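Local atomic coordinates of metallophosphoesterase (Sphaerobacter thermophilus, PDB entry 3RQZ), a protein that binds zinc ions at a two-metal site and probably acts as a phosphatase of the calcineurin-like metallophosphoesterase superfamily, in its YfcE family. Residues G118-P123 / A135-A140. Numbering follows the deposited sequence.
Sequences GSPRHP and ALNFPA
Over one face of the Arg121 guanidinium lies Leu136, its CB 3.6 Å above the plane and displaced toward the rim, while the Asn137 amide approaches obliquely, its plane turned 79° from that of the guanidinium. The loop that follows strand 113-116 in this calcineurin-like phosphoesterase fold makes an ST motif here: Ser119 OG accepts from His122 N and so holds the turn that meets helix 131-137. The Ser119 side chain is about 7 Å from that of the zinc ligand His150. Asn137 suits the helix side because its two amide ends do different work. Asn137 OD1 receives Arg121 N at 3.0 Å with an N-H...O angle of 153°, arriving nearly along the C=O axis, and ND2 donates to Ile133 O and Glu126 OE1, which leaves the buried amide little freedom to flip. Glu126 also bonds Ser119 OG and forms a salt bridge with Arg121 NH1, tying both sides of the contact to one carboxylate. Arg121 fits its place by joining that charge to a long aliphatic stem: with CG anti to the carbonyl carbon (chi1 -65°), the stem runs past Asn137 and sets Arg121 CG 3.7 Å from Ala140 CB. With an alanine in place of Arg121, Glu126 would probably lose its salt-bridge mate and Leu136 the flat group it lies over. Pro120 has no amide hydrogen to offer OD1 and packs by its ring instead, with Pro120 CB 4.0 Å from the small methyl, Ala140 CB, and 3.6 Å from Ala140 O.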
loop_
_atom_site.group_PDB
_atom_site.type_symbol
_atom_site.label_atom_id
_atom_site.label_comp_id
_atom_site.label_asym_id
_atom_site.label_seq_id
_atom_site.Cartn_x
_atom_site.Cartn_y
_atom_site.Cartn_z
ATOM N N GLY A 118 8.110 -3.115 0.668
ATOM C CA GLY A 118 9.104 -2.382 -0.127
ATOM C C GLY A 118 9.732 -3.278 -1.182
ATOM O O GLY A 118 9.403 -3.196 -2.367
ATOM N N SER A 119 10.629 -4.162 -0.772
ATOM C CA SER A 119 11.247 -5.024 -1.751
ATOM C C SER A 119 11.614 -6.367 -1.132
ATOM O O SER A 119 11.784 -6.462 0.096
ATOM C CB SER A 119 12.493 -4.358 -2.343
ATOM O OG SER A 119 13.611 -4.673 -1.533
ATOM N N PRO A 120 11.733 -7.426 -1.956
ATOM C CA PRO A 120 12.109 -8.679 -1.284
ATOM C C PRO A 120 13.550 -8.708 -0.743
ATOM O O PRO A 120 13.862 -9.527 0.149
ATOM C CB PRO A 120 11.842 -9.755 -2.353
ATOM C CG PRO A 120 11.745 -9.035 -3.628
ATOM C CD PRO A 120 11.210 -7.674 -3.313
ATOM N N ARG A 121 14.424 -7.811 -1.213
ATOM C CA ARG A 121 15.732 -7.658 -0.555
ATOM C C ARG A 121 15.620 -6.997 0.809
ATOM O O ARG A 121 16.280 -7.424 1.780
ATOM C CB ARG A 121 16.727 -6.837 -1.397
ATOM C CG ARG A 121 17.123 -7.459 -2.695
ATOM C CD ARG A 121 18.459 -6.907 -3.152
ATOM N NE ARG A 121 18.367 -5.471 -3.396
ATOM C CZ ARG A 121 19.369 -4.742 -3.852
ATOM N NH1 ARG A 121 19.208 -3.435 -4.028
ATOM N NH2 ARG A 121 20.527 -5.326 -4.140
ATOM N N HIS A 122 14.815 -5.931 0.869
ATOM C CA HIS A 122 14.653 -5.121 2.080
ATOM C C HIS A 122 13.192 -4.810 2.305
ATOM O O HIS A 122 12.727 -3.740 1.926
ATOM C CB HIS A 122 15.465 -3.824 1.935
ATOM C CG HIS A 122 16.897 -4.069 1.579
ATOM N ND1 HIS A 122 17.802 -4.572 2.486
ATOM C CD2 HIS A 122 17.577 -3.915 0.413
ATOM C CE1 HIS A 122 18.985 -4.695 1.905
ATOM N NE2 HIS A 122 18.875 -4.304 0.647
ATOM N N PRO A 123 12.457 -5.749 2.933
ATOM C CA PRO A 123 11.000 -5.731 2.965
ATOM C C PRO A 123 10.351 -4.407 3.364
ATOM O O PRO A 123 9.358 -3.996 2.742
ATOM C CB PRO A 123 10.663 -6.848 3.967
ATOM C CG PRO A 123 11.761 -7.805 3.834
ATOM C CD PRO A 123 12.986 -7.038 3.427
ATOM N N ALA A 135 15.723 -5.643 -11.183
ATOM C CA ALA A 135 16.666 -6.692 -11.558
ATOM C C ALA A 135 17.367 -7.307 -10.352
ATOM O O ALA A 135 17.525 -8.528 -10.266
ATOM C CB ALA A 135 17.702 -6.130 -12.604
ATOM N N LEU A 136 17.747 -6.467 -9.398
ATOM C CA LEU A 136 18.405 -6.943 -8.183
ATOM C C LEU A 136 17.430 -7.720 -7.278
ATOM O O LEU A 136 17.847 -8.451 -6.379
ATOM C CB LEU A 136 19.062 -5.754 -7.443
ATOM C CG LEU A 136 20.287 -5.110 -8.131
ATOM C CD1 LEU A 136 20.519 -3.656 -7.680
ATOM C CD2 LEU A 136 21.585 -5.940 -7.978
ATOM N N ASN A 137 16.133 -7.569 -7.532
ATOM C CA ASN A 137 15.097 -8.125 -6.651
ATOM C C ASN A 137 14.469 -9.428 -7.106
ATOM O O ASN A 137 13.943 -10.191 -6.279
ATOM C CB ASN A 137 14.037 -7.062 -6.318
ATOM C CG ASN A 137 14.396 -6.275 -5.090
ATOM O OD1 ASN A 137 14.284 -6.784 -3.979
ATOM N ND2 ASN A 137 14.831 -5.028 -5.268
ATOM N N PHE A 138 14.552 -9.703 -8.401
ATOM C CA PHE A 138 14.074 -10.984 -8.943
ATOM C C PHE A 138 14.758 -12.218 -8.358
ATOM O O PHE A 138 14.074 -13.184 -8.059
ATOM C CB PHE A 138 14.067 -10.991 -10.475
ATOM C CG PHE A 138 12.835 -10.351 -11.063
ATOM C CD1 PHE A 138 11.627 -11.051 -11.103
ATOM C CD2 PHE A 138 12.874 -9.036 -11.571
ATOM C CE1 PHE A 138 10.457 -10.455 -11.620
ATOM C CE2 PHE A 138 11.718 -8.453 -12.099
ATOM C CZ PHE A 138 10.506 -9.171 -12.132
ATOM N N PRO A 139 16.091 -12.171 -8.132
ATOM C CA PRO A 139 16.734 -13.288 -7.407
ATOM C C PRO A 139 16.365 -13.374 -5.921
ATOM O O PRO A 139 16.584 -14.426 -5.302
ATOM C CB PRO A 139 18.242 -13.008 -7.562
ATOM C CG PRO A 139 18.357 -12.020 -8.718
ATOM C CD PRO A 139 17.081 -11.191 -8.617
ATOM N N ALA A 140 15.801 -12.295 -5.373
ATOM C CA ALA A 140 15.455 -12.203 -3.946
ATOM C C ALA A 140 14.088 -12.824 -3.545
ATOM O O ALA A 140 13.742 -12.866 -2.366
ATOM C CB ALA A 140 15.559 -10.732 -3.446
#